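Local coordinates for cysteine protease S273R (African swine fever virus pig/Kenya/KEN-50/1950, PDB 6LJ9), which probably cleaves the viral polyproteins pp220 and pp62 into mature core-shell proteins as a cysteine protease, and probably also dampens host pyroptosis and cGAS-STING signalling, at residues B[15-26]-B[70-78]; B[96-107]-B[237-245]. All blocks are in the same frame, centred on the assembly; numbering follows the deposited sequence.

Contact 1 of 2, residues B[15-26]-B[70-78]; sequences AEHITNKDSCLS and KELETRFKA
R75 is extended at chi2 and then turns at chi3 (63°), which lays its guanidinium among I18, C24 and S26 of the loop 15-26. One turn earlier E71 bends at chi2 (88°) and delivers its carboxylate to S26. The NE-H of R75 bonds to the carbonyl oxygen of C24; at 2.4 Å between NE and O the modelled length is too short to be taken literally. I18 CD1 sits over the centre of one guanidinium face, 3.9 Å above the plane, while S26 CA covers the opposite face nearer its rim, so the guanidinium is held between I18 and S26. E71 OE2 is gripped twice by S26: by the backbone N-H, again in a doubtfully short bond, and by OG at 3.0 Å, which arrives on the syn side of the carboxylate. A15 N donates to R75 O (3.0 Å) from above the carbonyl plane, and H17 NE2 bonds weakly to T74 O. Next to these polar contacts, C24 CB packs over the face of F76, 3.8 Å from the ring centroid, and L25 CD2 meets the ring edge, 3.6 Å from CE1. C24 SG, obliquely placed on the same ring, is tied to C14 by a disulfide. This N-terminal loop thus packs along the C-terminal part of helix 68-75 in the helical arm of the protease. Helix 27-32 touches E71 through I29, helix 48-51 backs F76, and helix 90-103 meets H17 through I102, while K77 NZ bonds to H268 O of helix 259-269.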
# COMPACT_ATOMS: atom_id res chain seq x y z
N ALA B 15 -9.48 -15.01 5.28
CA ALA B 15 -8.96 -14.12 4.26
C ALA B 15 -7.99 -13.12 4.88
O ALA B 15 -8.12 -12.73 6.04
CB ALA B 15 -10.11 -13.38 3.56
N GLU B 16 -7.00 -12.71 4.08
CA GLU B 16 -5.92 -11.87 4.60
C GLU B 16 -6.44 -10.52 5.06
O GLU B 16 -5.94 -9.96 6.05
CB GLU B 16 -4.84 -11.69 3.53
CG GLU B 16 -4.28 -13.00 2.98
CD GLU B 16 -2.85 -13.25 3.41
OE1 GLU B 16 -2.22 -12.32 3.97
OE2 GLU B 16 -2.34 -14.37 3.19
N HIS B 17 -7.44 -9.96 4.37
CA HIS B 17 -7.99 -8.66 4.73
C HIS B 17 -8.95 -8.73 5.91
O HIS B 17 -9.44 -7.68 6.34
CB HIS B 17 -8.70 -8.03 3.53
CG HIS B 17 -9.82 -8.86 2.99
ND1 HIS B 17 -9.62 -9.92 2.13
CD2 HIS B 17 -11.16 -8.78 3.17
CE1 HIS B 17 -10.78 -10.46 1.82
NE2 HIS B 17 -11.73 -9.78 2.43
N ILE B 18 -9.24 -9.91 6.44
CA ILE B 18 -10.14 -10.05 7.58
C ILE B 18 -9.39 -9.66 8.85
O ILE B 18 -8.34 -10.23 9.16
CB ILE B 18 -10.70 -11.47 7.67
CG1 ILE B 18 -11.55 -11.80 6.45
CG2 ILE B 18 -11.50 -11.64 8.95
CD1 ILE B 18 -12.65 -10.79 6.18
N THR B 19 -9.94 -8.69 9.58
CA THR B 19 -9.28 -8.20 10.79
C THR B 19 -9.55 -9.09 12.00
O THR B 19 -8.73 -9.13 12.92
CB THR B 19 -9.73 -6.76 11.07
OG1 THR B 19 -9.53 -5.96 9.90
CG2 THR B 19 -8.95 -6.15 12.23
N ASN B 20 -10.67 -9.81 12.01
CA ASN B 20 -11.03 -10.64 13.16
C ASN B 20 -9.95 -11.68 13.44
O ASN B 20 -9.53 -11.86 14.59
CB ASN B 20 -12.37 -11.32 12.92
CG ASN B 20 -13.55 -10.43 13.26
OD1 ASN B 20 -13.46 -9.60 14.18
ND2 ASN B 20 -14.65 -10.58 12.54
N LYS B 21 -9.50 -12.39 12.40
CA LYS B 21 -8.41 -13.37 12.49
C LYS B 21 -8.77 -14.59 13.34
O LYS B 21 -8.40 -15.71 12.98
CB LYS B 21 -7.13 -12.71 13.02
CG LYS B 21 -6.56 -11.63 12.12
CD LYS B 21 -5.27 -11.06 12.70
CE LYS B 21 -4.63 -10.06 11.75
NZ LYS B 21 -3.33 -9.55 12.27
N ASP B 22 -9.46 -14.39 14.46
CA ASP B 22 -9.84 -15.51 15.30
C ASP B 22 -10.85 -16.41 14.60
O ASP B 22 -10.58 -17.59 14.35
CB ASP B 22 -10.39 -15.01 16.64
CG ASP B 22 -11.36 -13.85 16.48
OD1 ASP B 22 -11.71 -13.53 15.33
OD2 ASP B 22 -11.76 -13.27 17.51
N SER B 23 -12.01 -15.87 14.27
CA SER B 23 -13.03 -16.58 13.50
C SER B 23 -13.16 -15.92 12.13
O SER B 23 -13.24 -14.70 12.03
CB SER B 23 -14.37 -16.56 14.24
OG SER B 23 -15.38 -17.18 13.46
N CYS B 24 -13.18 -16.75 11.09
CA CYS B 24 -13.33 -16.22 9.74
C CYS B 24 -14.78 -15.91 9.39
O CYS B 24 -15.03 -15.17 8.43
CB CYS B 24 -12.77 -17.20 8.70
SG CYS B 24 -11.26 -18.08 9.16
N LEU B 25 -15.74 -16.45 10.14
CA LEU B 25 -17.14 -16.33 9.78
C LEU B 25 -17.72 -14.99 10.21
O LEU B 25 -17.25 -14.37 11.18
CB LEU B 25 -17.95 -17.47 10.41
CG LEU B 25 -17.58 -18.89 9.98
CD1 LEU B 25 -18.26 -19.92 10.87
CD2 LEU B 25 -17.93 -19.11 8.52
N SER B 26 -18.74 -14.54 9.49
CA SER B 26 -19.47 -13.35 9.89
C SER B 26 -20.17 -13.60 11.23
O SER B 26 -20.51 -14.74 11.57
CB SER B 26 -20.50 -12.97 8.83
OG SER B 26 -19.88 -12.77 7.57
N LYS B 70 -20.99 -17.38 -0.45
CA LYS B 70 -20.39 -16.06 -0.37
C LYS B 70 -19.45 -15.94 0.83
O LYS B 70 -18.50 -15.16 0.80
CB LYS B 70 -21.47 -14.98 -0.30
CG LYS B 70 -20.96 -13.58 -0.57
CD LYS B 70 -22.09 -12.64 -0.95
CE LYS B 70 -21.55 -11.31 -1.46
NZ LYS B 70 -20.62 -11.51 -2.61
N GLU B 71 -19.72 -16.71 1.89
CA GLU B 71 -18.81 -16.71 3.04
C GLU B 71 -17.47 -17.33 2.67
O GLU B 71 -16.41 -16.86 3.11
CB GLU B 71 -19.45 -17.47 4.20
CG GLU B 71 -18.86 -17.15 5.57
CD GLU B 71 -19.54 -15.97 6.23
OE1 GLU B 71 -20.34 -15.28 5.56
OE2 GLU B 71 -19.28 -15.73 7.43
N LEU B 72 -17.49 -18.39 1.85
CA LEU B 72 -16.25 -19.03 1.42
C LEU B 72 -15.46 -18.16 0.46
O LEU B 72 -14.22 -18.19 0.48
CB LEU B 72 -16.57 -20.38 0.78
CG LEU B 72 -16.96 -21.54 1.70
CD1 LEU B 72 -17.56 -22.67 0.89
CD2 LEU B 72 -15.74 -22.02 2.48
N GLU B 73 -16.14 -17.38 -0.38
CA GLU B 73 -15.44 -16.59 -1.39
C GLU B 73 -14.92 -15.27 -0.84
O GLU B 73 -13.94 -14.73 -1.37
CB GLU B 73 -16.35 -16.32 -2.59
CG GLU B 73 -16.82 -17.56 -3.32
CD GLU B 73 -17.44 -17.24 -4.67
OE1 GLU B 73 -16.76 -17.42 -5.70
OE2 GLU B 73 -18.61 -16.79 -4.69
N THR B 74 -15.54 -14.74 0.22
CA THR B 74 -15.21 -13.41 0.70
C THR B 74 -14.45 -13.39 2.03
O THR B 74 -13.74 -12.41 2.29
CB THR B 74 -16.48 -12.56 0.86
OG1 THR B 74 -17.36 -13.19 1.80
CG2 THR B 74 -17.19 -12.42 -0.48
N ARG B 75 -14.59 -14.42 2.86
CA ARG B 75 -13.97 -14.42 4.18
C ARG B 75 -13.00 -15.57 4.40
O ARG B 75 -12.43 -15.68 5.49
CB ARG B 75 -15.04 -14.44 5.27
CG ARG B 75 -15.96 -13.23 5.26
CD ARG B 75 -16.86 -13.21 6.48
NE ARG B 75 -16.11 -13.11 7.72
CZ ARG B 75 -15.84 -11.96 8.33
NH1 ARG B 75 -16.26 -10.81 7.82
NH2 ARG B 75 -15.14 -11.96 9.46
N PHE B 76 -12.79 -16.43 3.41
CA PHE B 76 -11.83 -17.52 3.51
C PHE B 76 -10.84 -17.45 2.36
O PHE B 76 -11.08 -16.80 1.34
CB PHE B 76 -12.53 -18.89 3.49
CG PHE B 76 -13.27 -19.21 4.75
CD1 PHE B 76 -14.57 -18.76 4.95
CD2 PHE B 76 -12.68 -19.98 5.74
CE1 PHE B 76 -15.26 -19.06 6.11
CE2 PHE B 76 -13.37 -20.29 6.90
CZ PHE B 76 -14.65 -19.82 7.09
N LYS B 77 -9.70 -18.11 2.55
CA LYS B 77 -8.74 -18.23 1.47
C LYS B 77 -9.25 -19.21 0.41
O LYS B 77 -10.22 -19.95 0.63
CB LYS B 77 -7.38 -18.68 2.01
CG LYS B 77 -6.68 -17.62 2.85
CD LYS B 77 -5.36 -18.13 3.41
CE LYS B 77 -4.61 -17.03 4.14
NZ LYS B 77 -3.39 -17.54 4.83
N ALA B 78 -8.59 -19.21 -0.74
CA ALA B 78 -9.03 -20.05 -1.84
C ALA B 78 -8.84 -21.53 -1.50
O ALA B 78 -7.92 -21.89 -0.76
CB ALA B 78 -8.25 -19.70 -3.11

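Contact 2 of 2, residues B[96-107]-B[237-245]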
# COMPACT_ATOMS: atom_id res chain seq x y z
N THR B 96 -6.22 -17.11 -5.85
CA THR B 96 -5.31 -16.62 -4.82
C THR B 96 -4.86 -15.20 -5.12
O THR B 96 -4.86 -14.34 -4.22
CB THR B 96 -4.09 -17.55 -4.70
OG1 THR B 96 -4.51 -18.83 -4.21
CG2 THR B 96 -3.05 -16.97 -3.76
N LEU B 97 -4.48 -14.92 -6.37
CA LEU B 97 -4.04 -13.58 -6.73
C LEU B 97 -5.19 -12.58 -6.68
O LEU B 97 -4.97 -11.40 -6.40
CB LEU B 97 -3.41 -13.59 -8.13
CG LEU B 97 -2.15 -14.44 -8.28
CD1 LEU B 97 -1.58 -14.29 -9.68
CD2 LEU B 97 -1.11 -14.06 -7.23
N GLN B 98 -6.42 -13.04 -6.94
CA GLN B 98 -7.58 -12.16 -6.78
C GLN B 98 -7.79 -11.76 -5.33
O GLN B 98 -8.27 -10.65 -5.06
CB GLN B 98 -8.83 -12.85 -7.32
CG GLN B 98 -8.92 -12.89 -8.84
CD GLN B 98 -10.10 -13.70 -9.34
OE1 GLN B 98 -10.44 -14.73 -8.76
NE2 GLN B 98 -10.73 -13.23 -10.41
N ARG B 99 -7.43 -12.63 -4.38
CA ARG B 99 -7.58 -12.29 -2.97
C ARG B 99 -6.47 -11.35 -2.50
O ARG B 99 -6.70 -10.47 -1.66
CB ARG B 99 -7.59 -13.56 -2.11
CG ARG B 99 -8.93 -14.28 -2.11
CD ARG B 99 -8.82 -15.65 -1.45
NE ARG B 99 -10.14 -16.24 -1.22
CZ ARG B 99 -10.85 -16.87 -2.16
NH1 ARG B 99 -10.37 -16.99 -3.39
NH2 ARG B 99 -12.04 -17.37 -1.86
N TRP B 100 -5.25 -11.53 -3.03
CA TRP B 100 -4.16 -10.63 -2.66
C TRP B 100 -4.39 -9.22 -3.17
O TRP B 100 -3.92 -8.25 -2.56
CB TRP B 100 -2.83 -11.18 -3.19
CG TRP B 100 -2.38 -12.44 -2.51
CD1 TRP B 100 -2.96 -13.04 -1.43
CD2 TRP B 100 -1.25 -13.24 -2.86
NE1 TRP B 100 -2.26 -14.17 -1.09
CE2 TRP B 100 -1.21 -14.32 -1.96
CE3 TRP B 100 -0.28 -13.16 -3.86
CZ2 TRP B 100 -0.23 -15.31 -2.02
CZ3 TRP B 100 0.70 -14.14 -3.92
CH2 TRP B 100 0.71 -15.20 -3.00
N ALA B 101 -5.11 -9.08 -4.28
CA ALA B 101 -5.43 -7.75 -4.81
C ALA B 101 -6.37 -6.98 -3.89
O ALA B 101 -6.44 -5.75 -3.99
CB ALA B 101 -6.04 -7.87 -6.20
N ILE B 102 -7.10 -7.68 -3.01
CA ILE B 102 -7.91 -7.00 -2.01
C ILE B 102 -7.03 -6.31 -0.98
O ILE B 102 -7.21 -5.13 -0.66
CB ILE B 102 -8.88 -7.99 -1.34
CG1 ILE B 102 -9.61 -8.83 -2.38
CG2 ILE B 102 -9.87 -7.25 -0.45
CD1 ILE B 102 -10.44 -9.95 -1.78
N LYS B 103 -6.04 -7.04 -0.45
CA LYS B 103 -5.18 -6.51 0.60
C LYS B 103 -4.16 -5.53 0.04
O LYS B 103 -3.96 -4.44 0.59
CB LYS B 103 -4.50 -7.66 1.33
CG LYS B 103 -3.32 -7.27 2.20
CD LYS B 103 -2.75 -8.50 2.90
CE LYS B 103 -1.37 -8.22 3.48
NZ LYS B 103 -1.39 -7.09 4.45
N TYR B 104 -3.50 -5.90 -1.05
CA TYR B 104 -2.54 -5.02 -1.73
C TYR B 104 -3.29 -4.25 -2.81
O TYR B 104 -3.47 -4.74 -3.92
CB TYR B 104 -1.38 -5.83 -2.30
CG TYR B 104 -0.63 -6.63 -1.25
CD1 TYR B 104 0.36 -6.04 -0.49
CD2 TYR B 104 -0.92 -7.97 -1.03
CE1 TYR B 104 1.05 -6.75 0.47
CE2 TYR B 104 -0.23 -8.70 -0.07
CZ TYR B 104 0.75 -8.08 0.68
OH TYR B 104 1.44 -8.80 1.63
N THR B 105 -3.73 -3.04 -2.47
CA THR B 105 -4.62 -2.27 -3.33
C THR B 105 -3.92 -1.60 -4.50
O THR B 105 -4.59 -1.01 -5.35
CB THR B 105 -5.35 -1.21 -2.50
OG1 THR B 105 -4.40 -0.31 -1.92
CG2 THR B 105 -6.16 -1.87 -1.39
N LYS B 106 -2.59 -1.67 -4.57
CA LYS B 106 -1.84 -1.19 -5.73
C LYS B 106 -1.24 -2.34 -6.53
O LYS B 106 -0.25 -2.15 -7.24
CB LYS B 106 -0.75 -0.21 -5.30
CG LYS B 106 -1.27 1.09 -4.72
CD LYS B 106 -0.17 2.15 -4.63
CE LYS B 106 -0.70 3.45 -4.05
NZ LYS B 106 -1.11 3.31 -2.63
N PHE B 107 -1.82 -3.53 -6.42
CA PHE B 107 -1.32 -4.73 -7.08
C PHE B 107 -2.29 -5.14 -8.19
O PHE B 107 -3.49 -5.25 -7.95
CB PHE B 107 -1.15 -5.87 -6.07
CG PHE B 107 -0.91 -7.21 -6.70
CD1 PHE B 107 0.26 -7.46 -7.39
CD2 PHE B 107 -1.85 -8.22 -6.58
CE1 PHE B 107 0.49 -8.70 -7.96
CE2 PHE B 107 -1.63 -9.46 -7.15
CZ PHE B 107 -0.46 -9.70 -7.84
N LEU B 237 4.00 -18.56 -6.56
CA LEU B 237 3.15 -17.70 -5.75
C LEU B 237 3.94 -17.04 -4.63
O LEU B 237 3.68 -15.88 -4.28
CB LEU B 237 1.98 -18.49 -5.19
CG LEU B 237 0.83 -18.81 -6.15
CD1 LEU B 237 -0.19 -19.70 -5.48
CD2 LEU B 237 0.18 -17.53 -6.64
N PHE B 238 4.90 -17.76 -4.04
CA PHE B 238 5.69 -17.19 -2.95
C PHE B 238 6.57 -16.05 -3.43
O PHE B 238 6.78 -15.07 -2.70
CB PHE B 238 6.54 -18.28 -2.29
CG PHE B 238 7.44 -17.77 -1.20
CD1 PHE B 238 6.95 -17.58 0.08
CD2 PHE B 238 8.77 -17.48 -1.46
CE1 PHE B 238 7.78 -17.11 1.09
CE2 PHE B 238 9.60 -17.01 -0.45
CZ PHE B 238 9.10 -16.83 0.82
N TYR B 239 7.09 -16.15 -4.65
CA TYR B 239 7.91 -15.07 -5.20
C TYR B 239 7.10 -13.79 -5.31
O TYR B 239 7.57 -12.71 -4.91
CB TYR B 239 8.46 -15.48 -6.57
CG TYR B 239 9.36 -14.44 -7.20
CD1 TYR B 239 10.71 -14.36 -6.85
CD2 TYR B 239 8.88 -13.55 -8.15
CE1 TYR B 239 11.54 -13.42 -7.42
CE2 TYR B 239 9.71 -12.60 -8.73
CZ TYR B 239 11.04 -12.54 -8.36
OH TYR B 239 11.86 -11.60 -8.93
N ILE B 240 5.88 -13.88 -5.83
CA ILE B 240 5.03 -12.69 -5.96
C ILE B 240 4.71 -12.12 -4.58
O ILE B 240 4.77 -10.90 -4.37
CB ILE B 240 3.75 -13.03 -6.74
CG1 ILE B 240 4.09 -13.41 -8.18
CG2 ILE B 240 2.77 -11.87 -6.69
CD1 ILE B 240 2.88 -13.77 -9.03
N ARG B 241 4.38 -12.99 -3.62
CA ARG B 241 4.03 -12.51 -2.29
C ARG B 241 5.23 -11.89 -1.59
O ARG B 241 5.10 -10.86 -0.91
CB ARG B 241 3.45 -13.65 -1.45
CG ARG B 241 3.03 -13.24 -0.05
CD ARG B 241 2.05 -12.08 -0.10
NE ARG B 241 1.65 -11.64 1.23
CZ ARG B 241 0.54 -12.04 1.85
NH1 ARG B 241 -0.28 -12.90 1.26
NH2 ARG B 241 0.26 -11.59 3.06
N ALA B 242 6.41 -12.49 -1.73
CA ALA B 242 7.61 -11.93 -1.11
C ALA B 242 7.96 -10.58 -1.71
O ALA B 242 8.34 -9.65 -0.99
CB ALA B 242 8.78 -12.90 -1.25
N ARG B 243 7.84 -10.44 -3.04
CA ARG B 243 8.11 -9.15 -3.67
C ARG B 243 7.07 -8.11 -3.24
O ARG B 243 7.39 -6.93 -3.10
CB ARG B 243 8.13 -9.29 -5.19
CG ARG B 243 9.19 -10.24 -5.72
CD ARG B 243 10.59 -9.66 -5.64
NE ARG B 243 10.76 -8.51 -6.52
CZ ARG B 243 10.81 -7.25 -6.11
NH1 ARG B 243 10.71 -6.97 -4.82
NH2 ARG B 243 10.97 -6.27 -6.99
N LEU B 244 5.82 -8.55 -3.05
CA LEU B 244 4.79 -7.63 -2.56
C LEU B 244 5.10 -7.14 -1.16
O LEU B 244 4.86 -5.97 -0.84
CB LEU B 244 3.42 -8.32 -2.60
CG LEU B 244 2.73 -8.43 -3.96
CD1 LEU B 244 1.45 -9.24 -3.85
CD2 LEU B 244 2.44 -7.05 -4.53
N ASP B 245 5.64 -8.01 -0.31
CA ASP B 245 6.09 -7.63 1.02
C ASP B 245 7.51 -7.08 1.02
O ASP B 245 8.15 -7.04 2.08
CB ASP B 245 5.98 -8.81 1.99
CG ASP B 245 4.54 -9.13 2.34
OD1 ASP B 245 3.69 -8.23 2.23
OD2 ASP B 245 4.27 -10.29 2.73
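W100 enters as a knob into the hole formed by L237, I240, R241 and L244, and R241 lies across its indole. R241 CD stands almost squarely over the six-membered ring, 4.2 Å from its centroid and 4° off the normal. The guanidinium reaches on over the five-membered ring in a cation-pi contact, CZ 4.8 Å from that centroid. Its plane is nearly perpendicular to the indole, so NH1 approaches the face end-on instead of stacking flat. L237 O meets the rim of the indole in its plane, 3.3 Å from CH2. Further along, L244 serves two rings: CB is centred over the face of Y104, and CD1 over that of F107, 4.1 Å from its centroid. I240 CG2 touches both W100 and F107, and L97 CD2 meets L237 CD2 at 3.7 Å.

Around this packed layer, polar groups fix the arginine and tyrosine. R241 bends at chi2 (55°), bringing its head beside the tyrosine hydroxyl. Y104 OH donates to D245 OD1 at 2.4 Å, a length that is doubtful as modelled, and R241 NE gives D245 OD2 a weak hydrogen bond within a salt bridge. Farther out, E16 pairs with R241, and T8 N donates to D245 OD2. The axes of 96-103 and 237-244 run parallel, 7° apart in direction, 11.9 Å at closest approach; L269 of helix 259-269 packs against W100, and V156 of strand 152-158 against L237 and I240. Helix 232-244 starts at C232, inferred to be the nucleophile; a central helix led by the catalytic cysteine and packed on the sheet is a hallmark of Ulp1-like clan CA proteases.

How the contacts relate
Contact 1 and contact 2 follow one another in series along the chain, with centres about 16 Å apart. The first, about 16 Å from the centre of the chain, belongs to the helical N-terminal arm; the second, about 6 Å from that centre, joins helix 90-103 to the helix headed by the inferred nucleophile. They touch directly. E16 OE1 of contact 1 forms a salt bridge with R241 NH2 of contact 2 at 2.7 Å, and F76 O probably accepts a hydrogen bond from R99 NE. Helix 90-103 therefore lies between the two regions, connecting the arm to the buried helical layer of the catalytic core.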